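Local coordinates for Peptide/nickel transport system substrate-binding protein (PDB 5KZT) that binds peptides and probably delivers them to an oligopeptide transporter, as an OppA-type solute-binding protein of Listeria monocytogenes, at residues 276-281 and 416-421; 241-246 and 502-507. All coordinates share one frame; numbering follows the deposited sequence.

Interaction 1 (276-281 and 416-421); sequences KFNQKR and QDYDFS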
loop_
_atom_site.group_PDB
_atom_site.type_symbol
_atom_site.label_atom_id
_atom_site.label_comp_id
_atom_site.label_asym_id
_atom_site.label_seq_id
_atom_site.Cartn_x
_atom_site.Cartn_y
_atom_site.Cartn_z
ATOM N N LYS A 276 -10.022 10.673 4.057
ATOM C CA LYS A 276 -9.658 10.737 5.475
ATOM C C LYS A 276 -10.066 12.067 6.119
ATOM O O LYS A 276 -9.790 13.137 5.588
ATOM C CB LYS A 276 -8.156 10.533 5.635
ATOM C CG LYS A 276 -7.691 9.133 5.286
ATOM C CD LYS A 276 -6.216 8.924 5.575
ATOM C CE LYS A 276 -5.943 8.745 7.048
ATOM N NZ LYS A 276 -4.525 8.400 7.238
ATOM N N PHE A 277 -10.683 11.989 7.290
ATOM C CA PHE A 277 -11.128 13.161 8.050
ATOM C C PHE A 277 -10.229 13.344 9.264
ATOM O O PHE A 277 -10.402 12.646 10.271
ATOM C CB PHE A 277 -12.559 12.934 8.526
ATOM C CG PHE A 277 -13.568 12.846 7.407
ATOM C CD1 PHE A 277 -13.820 13.948 6.589
ATOM C CD2 PHE A 277 -14.301 11.682 7.196
ATOM C CE1 PHE A 277 -14.758 13.874 5.562
ATOM C CE2 PHE A 277 -15.250 11.612 6.170
ATOM C CZ PHE A 277 -15.469 12.701 5.356
ATOM N N ASN A 278 -9.276 14.270 9.193
ATOM C CA ASN A 278 -8.404 14.529 10.339
ATOM C C ASN A 278 -9.166 15.322 11.385
ATOM O O ASN A 278 -9.609 16.448 11.127
ATOM C CB ASN A 278 -7.137 15.293 9.963
ATOM C CG ASN A 278 -6.161 15.407 11.113
ATOM O OD1 ASN A 278 -6.242 14.662 12.099
ATOM N ND2 ASN A 278 -5.244 16.368 11.016
ATOM N N GLN A 279 -9.273 14.740 12.566
ATOM C CA GLN A 279 -10.014 15.356 13.664
ATOM C C GLN A 279 -9.193 16.291 14.541
ATOM O O GLN A 279 -9.767 17.020 15.367
ATOM C CB GLN A 279 -10.650 14.274 14.526
ATOM C CG GLN A 279 -11.497 13.313 13.715
ATOM C CD GLN A 279 -12.391 12.438 14.558
ATOM O OE1 GLN A 279 -12.734 12.786 15.689
ATOM N NE2 GLN A 279 -12.813 11.308 13.995
ATOM N N LYS A 280 -7.871 16.279 14.393
ATOM C CA LYS A 280 -6.994 17.108 15.232
ATOM C C LYS A 280 -5.730 17.478 14.484
ATOM O O LYS A 280 -5.023 16.601 13.987
ATOM C CB LYS A 280 -6.614 16.364 16.510
ATOM C CG LYS A 280 -5.735 17.177 17.445
ATOM C CD LYS A 280 -5.661 16.540 18.824
ATOM C CE LYS A 280 -6.927 16.765 19.631
ATOM N NZ LYS A 280 -6.646 16.574 21.083
ATOM N N ARG A 281 -5.440 18.772 14.433
ATOM C CA ARG A 281 -4.311 19.283 13.679
ATOM C C ARG A 281 -3.580 20.301 14.547
ATOM O O ARG A 281 -4.205 21.180 15.147
ATOM C CB ARG A 281 -4.824 19.926 12.401
ATOM C CG ARG A 281 -3.759 20.563 11.556
ATOM C CD ARG A 281 -4.318 21.095 10.258
ATOM N NE ARG A 281 -3.202 21.463 9.404
ATOM C CZ ARG A 281 -3.288 21.780 8.122
ATOM N NH1 ARG A 281 -4.449 21.771 7.498
ATOM N NH2 ARG A 281 -2.181 22.091 7.463
ATOM N N GLN A 416 -0.140 14.539 10.773
ATOM C CA GLN A 416 -1.484 15.101 10.938
ATOM C C GLN A 416 -1.603 16.567 10.545
ATOM O O GLN A 416 -2.390 17.324 11.113
ATOM C CB GLN A 416 -2.018 14.837 12.352
ATOM C CG GLN A 416 -2.665 13.482 12.424
ATOM C CD GLN A 416 -3.155 13.116 13.786
ATOM O OE1 GLN A 416 -2.465 12.448 14.528
ATOM N NE2 GLN A 416 -4.372 13.527 14.110
ATOM N N ASP A 417 -0.850 16.954 9.529
ATOM C CA ASP A 417 -0.813 18.323 9.080
ATOM C C ASP A 417 -1.661 18.401 7.821
ATOM O O ASP A 417 -1.165 18.627 6.726
ATOM C CB ASP A 417 0.653 18.725 8.856
ATOM C CG ASP A 417 0.861 20.208 8.797
ATOM O OD1 ASP A 417 0.151 20.979 9.498
ATOM O OD2 ASP A 417 1.782 20.628 8.055
ATOM N N TYR A 418 -2.957 18.204 7.996
ATOM C CA TYR A 418 -3.931 18.221 6.902
ATOM C C TYR A 418 -5.330 18.319 7.533
ATOM O O TYR A 418 -5.483 18.106 8.741
ATOM C CB TYR A 418 -3.781 16.965 6.000
ATOM C CG TYR A 418 -4.304 15.675 6.593
ATOM C CD1 TYR A 418 -3.537 14.958 7.509
ATOM C CD2 TYR A 418 -5.558 15.163 6.233
ATOM C CE1 TYR A 418 -4.012 13.792 8.106
ATOM C CE2 TYR A 418 -6.023 13.960 6.780
ATOM C CZ TYR A 418 -5.239 13.285 7.719
ATOM O OH TYR A 418 -5.674 12.130 8.301
ATOM N N ASP A 419 -6.336 18.689 6.748
ATOM C CA ASP A 419 -7.717 18.720 7.236
ATOM C C ASP A 419 -8.460 17.462 6.802
ATOM O O ASP A 419 -8.996 16.705 7.618
ATOM C CB ASP A 419 -8.454 19.945 6.701
ATOM C CG ASP A 419 -7.885 21.247 7.188
ATOM O OD1 ASP A 419 -7.183 21.288 8.228
ATOM O OD2 ASP A 419 -8.174 22.262 6.521
ATOM N N PHE A 420 -8.501 17.264 5.494
ATOM C CA PHE A 420 -9.011 16.046 4.905
ATOM C C PHE A 420 -8.269 15.778 3.607
ATOM O O PHE A 420 -7.672 16.698 3.036
ATOM C CB PHE A 420 -10.553 16.001 4.811
ATOM C CG PHE A 420 -11.202 16.954 3.821
ATOM C CD1 PHE A 420 -10.808 18.268 3.675
ATOM C CD2 PHE A 420 -12.300 16.521 3.084
ATOM C CE1 PHE A 420 -11.457 19.118 2.777
ATOM C CE2 PHE A 420 -12.958 17.366 2.193
ATOM C CZ PHE A 420 -12.538 18.668 2.042
ATOM N N SER A 421 -8.287 14.520 3.169
ATOM C CA SER A 421 -7.429 14.101 2.075
ATOM C C SER A 421 -7.986 12.918 1.325
ATOM O O SER A 421 -8.860 12.204 1.826
ATOM C CB SER A 421 -6.043 13.735 2.622
ATOM O OG SER A 421 -6.078 12.525 3.391
#
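Asn278 reaches across to 416-421 and knits the close-packed half of this contact. Its CG lies anti to the backbone N (chi1 -173°), which carries the amide in among the polar groups of the opposite loop. There ND2 donates to Tyr418 O over 2.9 Å, the acceptor lying in the plane of the Asn278 amide. OD1 takes two donors: Gln416 NE2 at 3.0 Å, with the two amide planes turned 62° apart, and Lys280 N, which comes from above the carbonyl plane and closes an Asx turn. The same Gln416 NE2 also bonds to Ser449 OG. Asparagine suits the place because one short amide can both accept and donate. Its CB sits over one face of the Tyr418 ring, a CH-pi contact 3.8 Å from the centroid, while Tyr418 OH bonds to Arg447 O. Next to it two short strands pair antiparallel, Lys276 with Ser421 hydrogen-bonded, Lys276 N 2.9 Å from Ser421 O; Asn278 N carries the ladder one step into the loop by bonding to Asp419 O.

Toward solvent the contact turns ionic, and it loosens at Asp417. Arg281, extended from CG to NE, lays one face of its guanidinium over Tyr418 N. In the guanidinium plane, NH1 meets Asp419 OD1 at 2.9 Å; the looser bond runs from NH2 to OD1 of exposed Asp417, at 3.3 Å. Both carboxylates are approached from above their planes. The length and flat head of arginine let it serve both, and Glu370 adds a further negative partner.

Gln416 follows helix 406-414 in a Schellman motif, so the contact ties that helix end to the loop leaving strand 264-277. Phe277 and Phe420, a non-hydrogen-bonded pair, turn their rings toward Phe288 and helix 291-299, and strand 420-425 has strand 367-374 as its other neighbour.

Interaction 2 (241-246 and 502-507); sequences NTDKVD and LQKDYI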
loop_
_atom_site.group_PDB
_atom_site.type_symbol
_atom_site.label_atom_id
_atom_site.label_comp_id
_atom_site.label_asym_id
_atom_site.label_seq_id
_atom_site.Cartn_x
_atom_site.Cartn_y
_atom_site.Cartn_z
ATOM N N ASN A 241 3.807 5.912 -28.090
ATOM C CA ASN A 241 3.676 5.939 -29.559
ATOM C C ASN A 241 4.972 6.191 -30.290
ATOM O O ASN A 241 5.037 5.927 -31.490
ATOM C CB ASN A 241 2.686 7.023 -29.984
ATOM C CG ASN A 241 1.273 6.715 -29.565
ATOM O OD1 ASN A 241 0.888 5.568 -29.468
ATOM N ND2 ASN A 241 0.488 7.749 -29.322
ATOM N N THR A 242 5.972 6.747 -29.598
ATOM C CA THR A 242 7.323 6.908 -30.146
ATOM C C THR A 242 8.278 5.820 -29.649
ATOM O O THR A 242 9.477 5.959 -29.813
ATOM C CB THR A 242 7.892 8.326 -29.887
ATOM O OG1 THR A 242 7.872 8.633 -28.492
ATOM C CG2 THR A 242 7.080 9.349 -30.627
ATOM N N ASP A 243 7.724 4.742 -29.081
ATOM C CA ASP A 243 8.469 3.558 -28.593
ATOM C C ASP A 243 9.516 3.822 -27.517
ATOM O O ASP A 243 10.486 3.080 -27.406
ATOM C CB ASP A 243 9.097 2.804 -29.771
ATOM C CG ASP A 243 8.060 2.360 -30.792
ATOM O OD1 ASP A 243 6.980 1.881 -30.384
ATOM O OD2 ASP A 243 8.320 2.479 -31.990
ATOM N N LYS A 244 9.304 4.863 -26.712
ATOM C CA LYS A 244 10.204 5.197 -25.598
ATOM C C LYS A 244 9.767 4.549 -24.298
ATOM O O LYS A 244 10.565 4.433 -23.369
ATOM C CB LYS A 244 10.290 6.709 -25.412
ATOM C CG LYS A 244 10.730 7.483 -26.641
ATOM C CD LYS A 244 12.182 7.249 -26.952
ATOM C CE LYS A 244 12.602 8.051 -28.164
ATOM N NZ LYS A 244 14.007 7.692 -28.500
ATOM N N VAL A 245 8.488 4.186 -24.196
ATOM C CA VAL A 245 8.014 3.349 -23.092
ATOM C C VAL A 245 7.164 2.240 -23.656
ATOM O O VAL A 245 6.597 2.377 -24.729
ATOM C CB VAL A 245 7.232 4.134 -22.015
ATOM C CG1 VAL A 245 8.095 5.249 -21.440
ATOM C CG2 VAL A 245 5.910 4.688 -22.535
ATOM N N ASP A 246 7.088 1.141 -22.913
ATOM C CA ASP A 246 6.399 -0.071 -23.336
ATOM C C ASP A 246 5.029 -0.279 -22.691
ATOM O O ASP A 246 4.295 -1.189 -23.078
ATOM C CB ASP A 246 7.285 -1.277 -23.058
ATOM C CG ASP A 246 8.605 -1.189 -23.773
ATOM O OD1 ASP A 246 8.604 -0.913 -24.992
ATOM O OD2 ASP A 246 9.656 -1.367 -23.123
ATOM N N LEU A 502 -2.124 1.333 -21.890
ATOM C CA LEU A 502 -1.719 0.680 -23.120
ATOM C C LEU A 502 -0.488 -0.120 -22.764
ATOM O O LEU A 502 0.375 0.374 -22.034
ATOM C CB LEU A 502 -1.404 1.672 -24.232
ATOM C CG LEU A 502 -2.553 2.456 -24.856
ATOM C CD1 LEU A 502 -2.048 3.156 -26.113
ATOM C CD2 LEU A 502 -3.748 1.575 -25.200
ATOM N N GLN A 503 -0.418 -1.359 -23.256
ATOM C CA GLN A 503 0.681 -2.267 -22.960
ATOM C C GLN A 503 1.125 -2.955 -24.229
ATOM O O GLN A 503 0.313 -3.612 -24.862
ATOM C CB GLN A 503 0.219 -3.321 -21.957
ATOM C CG GLN A 503 1.320 -4.259 -21.488
ATOM C CD GLN A 503 0.831 -5.228 -20.421
ATOM O OE1 GLN A 503 0.434 -4.820 -19.332
ATOM N NE2 GLN A 503 0.845 -6.516 -20.742
ATOM N N LYS A 504 2.405 -2.840 -24.592
ATOM C CA LYS A 504 2.876 -3.457 -25.837
ATOM C C LYS A 504 2.670 -4.967 -25.801
ATOM O O LYS A 504 2.908 -5.612 -24.768
ATOM C CB LYS A 504 4.353 -3.201 -26.097
ATOM C CG LYS A 504 4.733 -1.748 -26.252
ATOM C CD LYS A 504 4.369 -1.144 -27.578
ATOM C CE LYS A 504 4.943 0.270 -27.559
ATOM N NZ LYS A 504 4.532 1.044 -28.726
ATOM N N ASP A 505 2.264 -5.536 -26.934
ATOM C CA ASP A 505 2.017 -6.977 -27.003
ATOM C C ASP A 505 3.240 -7.870 -26.706
ATOM O O ASP A 505 3.073 -9.019 -26.307
ATOM C CB ASP A 505 1.363 -7.384 -28.349
ATOM C CG ASP A 505 2.218 -7.059 -29.579
ATOM O OD1 ASP A 505 3.386 -6.625 -29.470
ATOM O OD2 ASP A 505 1.690 -7.245 -30.697
ATOM N N TYR A 506 4.443 -7.334 -26.891
ATOM C CA TYR A 506 5.681 -8.072 -26.657
ATOM C C TYR A 506 6.116 -8.264 -25.195
ATOM O O TYR A 506 7.043 -9.026 -24.938
ATOM C CB TYR A 506 6.833 -7.506 -27.491
ATOM C CG TYR A 506 7.137 -6.032 -27.361
ATOM C CD1 TYR A 506 7.703 -5.506 -26.206
ATOM C CD2 TYR A 506 6.913 -5.168 -28.431
ATOM C CE1 TYR A 506 8.021 -4.154 -26.119
ATOM C CE2 TYR A 506 7.224 -3.815 -28.354
ATOM C CZ TYR A 506 7.779 -3.316 -27.195
ATOM O OH TYR A 506 8.081 -1.979 -27.100
ATOM N N ILE A 507 5.455 -7.613 -24.246
ATOM C CA ILE A 507 5.692 -7.893 -22.825
ATOM C C ILE A 507 4.987 -9.207 -22.442
ATOM O O ILE A 507 3.765 -9.290 -22.522
ATOM C CB ILE A 507 5.175 -6.757 -21.917
ATOM C CG1 ILE A 507 5.879 -5.429 -22.224
ATOM C CG2 ILE A 507 5.345 -7.108 -20.450
ATOM C CD1 ILE A 507 5.238 -4.228 -21.543
#
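A Schellman motif ends helix 233-241, and the loop that follows meets a type I beta turn, Lys504 to Ile507, at the end of strand 491-503. Asp243, the C-prime residue with positive phi, directs OD1 to Lys504 NZ, a salt bridge of 3.1 Å in which the ammonium lies nearly along the carboxylate C-O axis. The same NZ bonds to Tyr240 O and makes a cation-pi contact with the Tyr240 ring. Lysine fits because its long chain, bent at chi2 (-76°), passes over Asp246 O with CG before running on to the helix end, where its charge would favour both the carboxylate and the carbonyl.

Asp246 is gripped by backbone and side chain alike. Its O accepts from Lys504 N at 2.9 Å, a nearly straight bond, and Ile507 CD1 packs 3.5 Å from that same oxygen, with CB of Asp246 slightly farther off. Tyr506 donates its hydroxyl to Asp246 OD1; the modelled separation of OH and OD1, 2.4 Å, is very short and its exact value doubtful. The carboxylate stands 77° from the ring plane, with OD1 at the ring edge. Tyr506 has its CG between the backbone N and the carbonyl carbon (chi1 55°), which folds the ring back over its own turn, with Lys504 CB 3.5 Å above the centre of one face. The second carboxylate oxygen, OD2, is taken by Asn18 N; with partners modelled on both oxygens, an aspartate is well suited to this buried place.

Strand 16-21 borders the site, Leu17 touching both Asp246 and Ile507. Leu502 packs against Leu237 and Tyr240 of helix 233-241, and the loop continues into strand 247-250, antiparallel to strand 491-503.

In the fold
Interactions 1 and 2 lie in distant parts of one chain, their centres 40 Å apart and their nearest atoms about 27 Å apart, so they do not touch. A mixed sheet nevertheless connects them: strand 264-277, which leads into interaction 1, runs antiparallel beside strand 491-503, which ends at interaction 2. Along the chain 241-246 comes first, then 276-281, 416-421 and finally 502-507, so the inner pair is enclosed by the outer one. Each contact thus joins chain parts well separated in sequence, and the neighbouring long strands carry the chain between the two regions of this solute-binding protein.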